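Local coordinates for protein superoxide dismutase (Clostridium difficile, PDB 3TJT) that probably converts superoxide into hydrogen peroxide and molecular oxygen at a metal centre that holds iron here, protecting the cell from toxic radicals, at residues 30-42 against 75-89. Numbering follows the deposited sequence.
Sequences HHDKHYQAYVDKL and VRNNAGGAYNHKFFF. With FE (Fe (III) ion), chain B.
His-85 CB lies over the face of the Tyr-35 ring, 4.1 Å from its centroid, a CH-pi contact between segments 30-42 and 75-89 of helices 24-46 and 72-90. CG, anti to the carbonyl carbon (chi1 -75°), approaches Tyr-35 CB and carries the imidazole to the iron. ND1 donates to Gly-81 O at 2.7 Å, nearly in the ring plane, and this bond restrains the ring's rotation; His-85 N reaches the same Gly-81 O from the opposite face. CE1 lies 3.4 Å from Tyr-38 CE2, while CD2 lies 3.2 Å from His-30 NE2. At the tip, NE2 binds iron at 2.2 Å, as does NE2 of His-30, whose ring stands nearly perpendicular (87°) and takes the edge of Phe-89 on one face. One turn back toward the N-terminal end of 75-89, Gly-81 CA lies over the face of the Tyr-38 ring, 3.7 Å from its centroid; with no side chain there, the ring can rest on the backbone. Tyr-38 OH is hydrogen-bonded to Gln-152 NE2. Axes 7.8 Å apart at 137° bear out a close, roughly antiparallel pairing. With Asp-167, His-171 and a water completing the coordination, this is the helical-hairpin half of the iron/manganese superoxide dismutase metal site.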
ATOM      1  N   HIS A  30      -0.317  -4.481  14.641  1.00 16.11           N
ATOM      2  CA  HIS A  30       0.880  -4.487  13.800  1.00 15.51           C
ATOM      3  C   HIS A  30       1.752  -5.696  14.147  1.00 19.71           C
ATOM      4  O   HIS A  30       2.235  -6.407  13.263  1.00 17.76           O
ATOM      5  CB  HIS A  30       1.646  -3.182  14.009  1.00 17.17           C
ATOM      6  CG  HIS A  30       2.522  -2.801  12.856  1.00 15.80           C
ATOM      7  ND1 HIS A  30       3.315  -1.674  12.875  1.00 14.80           N
ATOM      8  CD2 HIS A  30       2.710  -3.376  11.643  1.00 18.38           C
ATOM      9  CE1 HIS A  30       3.966  -1.577  11.730  1.00 17.83           C
ATOM     10  NE2 HIS A  30       3.619  -2.598  10.968  1.00 16.08           N
ATOM     11  N   HIS A  31       1.946  -5.942  15.441  1.00 16.53           N
ATOM     12  CA  HIS A  31       2.788  -7.058  15.866  1.00 17.21           C
ATOM     13  C   HIS A  31       2.057  -8.401  15.849  1.00 19.33           C
ATOM     14  O   HIS A  31       2.546  -9.381  15.283  1.00 18.19           O
ATOM     15  CB  HIS A  31       3.355  -6.786  17.275  1.00 17.10           C
ATOM     16  CG  HIS A  31       4.231  -7.882  17.795  1.00 18.52           C
ATOM     17  ND1 HIS A  31       3.731  -9.047  18.338  1.00 22.24           N
ATOM     18  CD2 HIS A  31       5.580  -7.985  17.859  1.00 21.14           C
ATOM     19  CE1 HIS A  31       4.734  -9.824  18.708  1.00 24.79           C
ATOM     20  NE2 HIS A  31       5.866  -9.200  18.432  1.00 22.54           N
ATOM     21  N   ASP A  32       0.880  -8.454  16.470  1.00 18.52           N
ATOM     22  CA  ASP A  32       0.196  -9.731  16.681  1.00 18.84           C
ATOM     23  C   ASP A  32      -0.553 -10.252  15.454  1.00 18.12           C
ATOM     24  O   ASP A  32      -0.790 -11.449  15.345  1.00 18.76           O
ATOM     25  CB  ASP A  32      -0.782  -9.649  17.857  1.00 21.15           C
ATOM     26  CG  ASP A  32      -0.101  -9.315  19.175  1.00 27.35           C
ATOM     27  OD1 ASP A  32       1.141  -9.241  19.228  1.00 26.40           O
ATOM     28  OD2 ASP A  32      -0.823  -9.112  20.168  1.00 29.07           O
ATOM     29  N   LYS A  33      -0.951  -9.355  14.555  1.00 19.03           N
ATOM     30  CA  LYS A  33      -1.633  -9.771  13.330  1.00 18.52           C
ATOM     31  C   LYS A  33      -0.750  -9.683  12.076  1.00 17.84           C
ATOM     32  O   LYS A  33      -0.534 -10.687  11.402  1.00 19.18           O
ATOM     33  CB  LYS A  33      -2.915  -8.963  13.111  1.00 20.96           C
ATOM     34  CG  LYS A  33      -3.881  -9.007  14.276  1.00 21.84           C
ATOM     35  CD  LYS A  33      -4.392 -10.404  14.541  1.00 25.02           C
ATOM     36  CE  LYS A  33      -5.384 -10.361  15.703  1.00 32.83           C
ATOM     37  NZ  LYS A  33      -5.777 -11.721  16.142  1.00 39.15           N
ATOM     38  N   HIS A  34      -0.258  -8.489  11.756  1.00 18.36           N
ATOM     39  CA  HIS A  34       0.488  -8.306  10.503  1.00 16.45           C
ATOM     40  C   HIS A  34       1.834  -9.036  10.513  1.00 17.41           C
ATOM     41  O   HIS A  34       2.123  -9.834   9.629  1.00 17.64           O
ATOM     42  CB  HIS A  34       0.702  -6.824  10.188  1.00 15.71           C
ATOM     43  CG  HIS A  34      -0.562  -6.069   9.911  1.00 19.82           C
ATOM     44  ND1 HIS A  34      -1.149  -6.037   8.662  1.00 22.76           N
ATOM     45  CD2 HIS A  34      -1.346  -5.310  10.713  1.00 17.48           C
ATOM     46  CE1 HIS A  34      -2.241  -5.294   8.709  1.00 20.54           C
ATOM     47  NE2 HIS A  34      -2.384  -4.839   9.941  1.00 18.15           N
ATOM     48  N   TYR A  35       2.660  -8.756  11.512  1.00 15.79           N
ATOM     49  CA  TYR A  35       3.970  -9.404  11.603  1.00 16.39           C
ATOM     50  C   TYR A  35       3.785 -10.924  11.692  1.00 18.72           C
ATOM     51  O   TYR A  35       4.407 -11.694  10.944  1.00 18.95           O
ATOM     52  CB  TYR A  35       4.736  -8.790  12.786  1.00 16.81           C
ATOM     53  CG  TYR A  35       6.075  -9.401  13.147  1.00 16.61           C
ATOM     54  CD1 TYR A  35       6.855 -10.094  12.212  1.00 19.12           C
ATOM     55  CD2 TYR A  35       6.584  -9.241  14.429  1.00 20.00           C
ATOM     56  CE1 TYR A  35       8.096 -10.643  12.576  1.00 19.55           C
ATOM     57  CE2 TYR A  35       7.806  -9.785  14.795  1.00 19.56           C
ATOM     58  CZ  TYR A  35       8.556 -10.479  13.878  1.00 22.73           C
ATOM     59  OH  TYR A  35       9.775 -10.991  14.292  1.00 20.37           O
ATOM     60  N   GLN A  36       2.882 -11.362  12.563  1.00 17.52           N
ATOM     61  CA  GLN A  36       2.560 -12.778  12.674  1.00 21.21           C
ATOM     62  C   GLN A  36       2.187 -13.442  11.339  1.00 19.84           C
ATOM     63  O   GLN A  36       2.609 -14.564  11.063  1.00 21.10           O
ATOM     64  CB  GLN A  36       1.426 -12.989  13.681  1.00 22.13           C
ATOM     65  CG  GLN A  36       1.083 -14.451  13.924  1.00 21.96           C
ATOM     66  CD  GLN A  36       2.102 -15.144  14.813  1.00 27.25           C
ATOM     67  OE1 GLN A  36       2.397 -14.678  15.913  1.00 25.06           O
ATOM     68  NE2 GLN A  36       2.655 -16.251  14.334  1.00 27.33           N
ATOM     69  N   ALA A  37       1.385 -12.760  10.525  1.00 18.36           N
ATOM     70  CA  ALA A  37       0.966 -13.309   9.235  1.00 18.94           C
ATOM     71  C   ALA A  37       2.145 -13.517   8.283  1.00 19.93           C
ATOM     72  O   ALA A  37       2.199 -14.524   7.579  1.00 19.52           O
ATOM     73  CB  ALA A  37      -0.091 -12.412   8.575  1.00 20.94           C
ATOM     74  N   TYR A  38       3.074 -12.564   8.238  1.00 19.09           N
ATOM     75  CA  TYR A  38       4.259 -12.747   7.391  1.00 17.66           C
ATOM     76  C   TYR A  38       5.039 -13.991   7.798  1.00 19.35           C
ATOM     77  O   TYR A  38       5.466 -14.775   6.954  1.00 19.55           O
ATOM     78  CB  TYR A  38       5.172 -11.521   7.419  1.00 17.60           C
ATOM     79  CG  TYR A  38       4.545 -10.307   6.780  1.00 18.23           C
ATOM     80  CD1 TYR A  38       4.101 -10.341   5.457  1.00 19.67           C
ATOM     81  CD2 TYR A  38       4.374  -9.136   7.504  1.00 16.37           C
ATOM     82  CE1 TYR A  38       3.513  -9.223   4.876  1.00 18.03           C
ATOM     83  CE2 TYR A  38       3.784  -8.026   6.938  1.00 17.72           C
ATOM     84  CZ  TYR A  38       3.361  -8.075   5.619  1.00 18.31           C
ATOM     85  OH  TYR A  38       2.772  -6.958   5.066  1.00 21.30           O
ATOM     86  N   VAL A  39       5.221 -14.173   9.099  1.00 18.84           N
ATOM     87  CA  VAL A  39       5.961 -15.329   9.590  1.00 19.85           C
ATOM     88  C   VAL A  39       5.214 -16.630   9.284  1.00 20.67           C
ATOM     89  O   VAL A  39       5.811 -17.616   8.848  1.00 20.75           O
ATOM     90  CB  VAL A  39       6.258 -15.204  11.095  1.00 21.18           C
ATOM     91  CG1 VAL A  39       6.833 -16.510  11.649  1.00 22.62           C
ATOM     92  CG2 VAL A  39       7.201 -14.032  11.351  1.00 20.36           C
ATOM     93  N   ASP A  40       3.903 -16.642   9.501  1.00 21.31           N
ATOM     94  CA  ASP A  40       3.121 -17.849   9.237  1.00 21.68           C
ATOM     95  C   ASP A  40       3.158 -18.226   7.752  1.00 21.40           C
ATOM     96  O   ASP A  40       3.298 -19.402   7.402  1.00 21.53           O
ATOM     97  CB  ASP A  40       1.660 -17.674   9.675  1.00 22.20           C
ATOM     98  CG  ASP A  40       1.493 -17.588  11.193  1.00 28.48           C
ATOM     99  OD1 ASP A  40       2.447 -17.895  11.932  1.00 26.70           O
ATOM    100  OD2 ASP A  40       0.385 -17.208  11.642  1.00 26.59           O
ATOM    101  N   LYS A  41       3.029 -17.231   6.878  1.00 19.24           N
ATOM    102  CA  LYS A  41       2.995 -17.504   5.441  1.00 20.00           C
ATOM    103  C   LYS A  41       4.364 -17.962   4.941  1.00 20.99           C
ATOM    104  O   LYS A  41       4.466 -18.853   4.084  1.00 20.31           O
ATOM    105  CB  LYS A  41       2.505 -16.281   4.661  1.00 21.30           C
ATOM    106  CG  LYS A  41       1.023 -15.981   4.871  1.00 25.44           C
ATOM    107  CD  LYS A  41       0.644 -14.640   4.251  1.00 28.06           C
ATOM    108  CE  LYS A  41      -0.828 -14.335   4.446  1.00 34.69           C
ATOM    109  NZ  LYS A  41      -1.663 -15.350   3.746  1.00 40.21           N
ATOM    110  N   LEU A  42       5.417 -17.351   5.473  1.00 19.59           N
ATOM    111  CA  LEU A  42       6.780 -17.787   5.154  1.00 19.39           C
ATOM    112  C   LEU A  42       6.983 -19.250   5.542  1.00 20.29           C
ATOM    113  O   LEU A  42       7.434 -20.065   4.730  1.00 20.99           O
ATOM    114  CB  LEU A  42       7.819 -16.905   5.861  1.00 20.67           C
ATOM    115  CG  LEU A  42       9.277 -17.317   5.628  1.00 21.52           C
ATOM    116  CD1 LEU A  42       9.631 -17.263   4.143  1.00 21.01           C
ATOM    117  CD2 LEU A  42      10.220 -16.443   6.440  1.00 19.56           C
ATOM    118  N   VAL A  75       8.515 -15.809  -0.883  1.00 18.61           N
ATOM    119  CA  VAL A  75       9.592 -15.553   0.073  1.00 17.23           C
ATOM    120  C   VAL A  75       9.981 -14.075   0.100  1.00 17.07           C
ATOM    121  O   VAL A  75      10.185 -13.507   1.169  1.00 17.59           O
ATOM    122  CB  VAL A  75      10.820 -16.452  -0.168  1.00 19.81           C
ATOM    123  CG1 VAL A  75      11.969 -16.024   0.745  1.00 19.68           C
ATOM    124  CG2 VAL A  75      10.456 -17.916   0.079  1.00 20.32           C
ATOM    125  N   ARG A  76      10.075 -13.445  -1.067  1.00 15.25           N
ATOM    126  CA  ARG A  76      10.359 -12.016  -1.132  1.00 17.42           C
ATOM    127  C   ARG A  76       9.370 -11.247  -0.253  1.00 17.53           C
ATOM    128  O   ARG A  76       9.749 -10.423   0.580  1.00 15.87           O
ATOM    129  CB  ARG A  76      10.248 -11.537  -2.583  1.00 16.29           C
ATOM    130  CG  ARG A  76      10.313 -10.038  -2.782  1.00 18.50           C
ATOM    131  CD  ARG A  76      10.153  -9.747  -4.287  1.00 20.22           C
ATOM    132  NE  ARG A  76      10.190  -8.327  -4.617  1.00 24.60           N
ATOM    133  CZ  ARG A  76      10.163  -7.865  -5.865  1.00 30.30           C
ATOM    134  NH1 ARG A  76      10.107  -8.717  -6.885  1.00 30.06           N
ATOM    135  NH2 ARG A  76      10.201  -6.559  -6.101  1.00 25.06           N
ATOM    136  N   ASN A  77       8.089 -11.534  -0.422  1.00 16.83           N
ATOM    137  CA  ASN A  77       7.076 -10.780   0.314  1.00 15.40           C
ATOM    138  C   ASN A  77       7.036 -11.099   1.805  1.00 16.46           C
ATOM    139  O   ASN A  77       6.921 -10.193   2.630  1.00 15.82           O
ATOM    140  CB  ASN A  77       5.695 -11.009  -0.300  1.00 16.53           C
ATOM    141  CG  ASN A  77       5.572 -10.406  -1.684  1.00 18.96           C
ATOM    142  OD1 ASN A  77       6.309  -9.483  -2.039  1.00 18.54           O
ATOM    143  ND2 ASN A  77       4.624 -10.922  -2.475  1.00 17.90           N
ATOM    144  N   ASN A  78       7.139 -12.377   2.151  1.00 15.54           N
ATOM    145  CA  ASN A  78       6.904 -12.786   3.531  1.00 17.38           C
ATOM    146  C   ASN A  78       8.167 -12.809   4.390  1.00 18.94           C
ATOM    147  O   ASN A  78       8.128 -12.419   5.553  1.00 16.86           O
ATOM    148  CB  ASN A  78       6.133 -14.103   3.568  1.00 17.04           C
ATOM    149  CG  ASN A  78       4.733 -13.954   2.990  1.00 21.89           C
ATOM    150  OD1 ASN A  78       4.425 -14.447   1.894  1.00 25.05           O
ATOM    151  ND2 ASN A  78       3.895 -13.229   3.702  1.00 17.30           N
ATOM    152  N   ALA A  79       9.293 -13.245   3.825  1.00 17.42           N
ATOM    153  CA  ALA A  79      10.569 -13.049   4.521  1.00 18.16           C
ATOM    154  C   ALA A  79      10.832 -11.555   4.634  1.00 18.18           C
ATOM    155  O   ALA A  79      11.366 -11.088   5.631  1.00 17.54           O
ATOM    156  CB  ALA A  79      11.730 -13.751   3.794  1.00 17.88           C
ATOM    157  N   GLY A  80      10.455 -10.804   3.602  1.00 15.37           N
ATOM    158  CA  GLY A  80      10.560  -9.358   3.664  1.00 16.51           C
ATOM    159  C   GLY A  80       9.765  -8.813   4.840  1.00 16.56           C
ATOM    160  O   GLY A  80      10.281  -8.034   5.652  1.00 15.99           O
ATOM    161  N   GLY A  81       8.502  -9.222   4.927  1.00 16.90           N
ATOM    162  CA  GLY A  81       7.624  -8.751   5.989  1.00 15.49           C
ATOM    163  C   GLY A  81       8.164  -9.126   7.357  1.00 16.10           C
ATOM    164  O   GLY A  81       8.179  -8.307   8.278  1.00 18.04           O
ATOM    165  N   ALA A  82       8.623 -10.365   7.487  1.00 16.77           N
ATOM    166  CA  ALA A  82       9.143 -10.851   8.762  1.00 18.32           C
ATOM    167  C   ALA A  82      10.401 -10.096   9.173  1.00 19.20           C
ATOM    168  O   ALA A  82      10.528  -9.658  10.317  1.00 18.69           O
ATOM    169  CB  ALA A  82       9.410 -12.349   8.695  1.00 17.12           C
ATOM    170  N   TYR A  83      11.332  -9.948   8.238  1.00 15.65           N
ATOM    171  CA  TYR A  83      12.573  -9.248   8.534  1.00 16.74           C
ATOM    172  C   TYR A  83      12.304  -7.786   8.880  1.00 20.10           C
ATOM    173  O   TYR A  83      12.815  -7.269   9.880  1.00 17.62           O
ATOM    174  CB  TYR A  83      13.543  -9.325   7.350  1.00 20.00           C
ATOM    175  CG  TYR A  83      14.868  -8.674   7.668  1.00 21.81           C
ATOM    176  CD1 TYR A  83      15.870  -9.390   8.305  1.00 27.33           C
ATOM    177  CD2 TYR A  83      15.102  -7.341   7.362  1.00 21.51           C
ATOM    178  CE1 TYR A  83      17.078  -8.801   8.615  1.00 32.94           C
ATOM    179  CE2 TYR A  83      16.309  -6.740   7.680  1.00 26.29           C
ATOM    180  CZ  TYR A  83      17.292  -7.481   8.300  1.00 33.48           C
ATOM    181  OH  TYR A  83      18.494  -6.893   8.616  1.00 38.46           O
ATOM    182  N   ASN A  84      11.511  -7.116   8.046  1.00 17.32           N
ATOM    183  CA  ASN A  84      11.285  -5.690   8.205  1.00 15.65           C
ATOM    184  C   ASN A  84      10.599  -5.360   9.536  1.00 16.70           C
ATOM    185  O   ASN A  84      10.926  -4.367  10.182  1.00 16.33           O
ATOM    186  CB  ASN A  84      10.466  -5.121   7.035  1.00 15.18           C
ATOM    187  CG  ASN A  84      11.232  -5.111   5.718  1.00 17.31           C
ATOM    188  OD1 ASN A  84      12.462  -5.236   5.688  1.00 17.20           O
ATOM    189  ND2 ASN A  84      10.500  -4.949   4.611  1.00 15.67           N
ATOM    190  N   HIS A  85       9.635  -6.179   9.936  1.00 17.49           N
ATOM    191  CA  HIS A  85       8.906  -5.890  11.164  1.00 16.86           C
ATOM    192  C   HIS A  85       9.743  -6.179  12.399  1.00 18.29           C
ATOM    193  O   HIS A  85       9.715  -5.406  13.356  1.00 17.74           O
ATOM    194  CB  HIS A  85       7.560  -6.617  11.191  1.00 16.82           C
ATOM    195  CG  HIS A  85       6.560  -5.984  10.281  1.00 17.27           C
ATOM    196  ND1 HIS A  85       6.508  -6.263   8.930  1.00 17.09           N
ATOM    197  CD2 HIS A  85       5.638  -5.017  10.504  1.00 19.06           C
ATOM    198  CE1 HIS A  85       5.566  -5.523   8.368  1.00 19.47           C
ATOM    199  NE2 HIS A  85       5.027  -4.757   9.301  1.00 19.72           N
ATOM    200  N   LYS A  86      10.493  -7.274  12.384  1.00 18.21           N
ATOM    201  CA  LYS A  86      11.400  -7.535  13.497  1.00 19.19           C
ATOM    202  C   LYS A  86      12.330  -6.334  13.661  1.00 18.84           C
ATOM    203  O   LYS A  86      12.516  -5.821  14.773  1.00 17.88           O
ATOM    204  CB  LYS A  86      12.216  -8.816  13.283  1.00 19.79           C
ATOM    205  CG  LYS A  86      13.096  -9.149  14.498  1.00 24.27           C
ATOM    206  CD  LYS A  86      14.188 -10.165  14.178  1.00 30.93           C
ATOM    207  CE  LYS A  86      13.622 -11.460  13.663  1.00 38.84           C
ATOM    208  NZ  LYS A  86      14.689 -12.479  13.415  1.00 46.33           N
ATOM    209  N   PHE A  87      12.892  -5.876  12.546  1.00 17.13           N
ATOM    210  CA  PHE A  87      13.791  -4.726  12.537  1.00 17.14           C
ATOM    211  C   PHE A  87      13.099  -3.466  13.059  1.00 18.80           C
ATOM    212  O   PHE A  87      13.649  -2.730  13.882  1.00 17.79           O
ATOM    213  CB  PHE A  87      14.318  -4.480  11.106  1.00 17.66           C
ATOM    214  CG  PHE A  87      15.249  -3.315  10.998  1.00 19.82           C
ATOM    215  CD1 PHE A  87      16.623  -3.501  11.073  1.00 20.78           C
ATOM    216  CD2 PHE A  87      14.763  -2.033  10.837  1.00 18.57           C
ATOM    217  CE1 PHE A  87      17.482  -2.431  10.978  1.00 20.47           C
ATOM    218  CE2 PHE A  87      15.626  -0.950  10.754  1.00 20.85           C
ATOM    219  CZ  PHE A  87      16.985  -1.149  10.825  1.00 20.34           C
ATOM    220  N   PHE A  88      11.889  -3.224  12.569  1.00 16.45           N
ATOM    221  CA  PHE A  88      11.133  -2.025  12.926  1.00 15.33           C
ATOM    222  C   PHE A  88      10.816  -1.953  14.430  1.00 15.21           C
ATOM    223  O   PHE A  88      11.010  -0.911  15.063  1.00 17.86           O
ATOM    224  CB  PHE A  88       9.843  -1.978  12.098  1.00 17.34           C
ATOM    225  CG  PHE A  88       9.024  -0.737  12.300  1.00 14.99           C
ATOM    226  CD1 PHE A  88       9.564   0.518  12.068  1.00 15.05           C
ATOM    227  CD2 PHE A  88       7.693  -0.833  12.693  1.00 16.97           C
ATOM    228  CE1 PHE A  88       8.802   1.676  12.239  1.00 16.31           C
ATOM    229  CE2 PHE A  88       6.921   0.320  12.872  1.00 18.47           C
ATOM    230  CZ  PHE A  88       7.472   1.569  12.636  1.00 16.45           C
ATOM    231  N   PHE A  89      10.313  -3.042  14.996  1.00 17.55           N
ATOM    232  CA  PHE A  89       9.993  -3.004  16.422  1.00 17.21           C
ATOM    233  C   PHE A  89      11.274  -2.860  17.250  1.00 20.37           C
ATOM    234  O   PHE A  89      11.265  -2.199  18.284  1.00 19.21           O
ATOM    235  CB  PHE A  89       9.147  -4.205  16.835  1.00 16.28           C
ATOM    236  CG  PHE A  89       7.813  -4.268  16.121  1.00 16.66           C
ATOM    237  CD1 PHE A  89       6.999  -3.137  16.059  1.00 18.16           C
ATOM    238  CD2 PHE A  89       7.386  -5.431  15.507  1.00 17.86           C
ATOM    239  CE1 PHE A  89       5.774  -3.177  15.393  1.00 19.22           C
ATOM    240  CE2 PHE A  89       6.154  -5.481  14.846  1.00 16.17           C
ATOM    241  CZ  PHE A  89       5.355  -4.351  14.786  1.00 15.59           C
TER
HETATM  242 FE    FE B   1       3.847  -2.918   8.847  1.00 25.18          FE
HETATM  243  O   HOH W   1       4.455  -2.981   6.701  1.00 16.43           O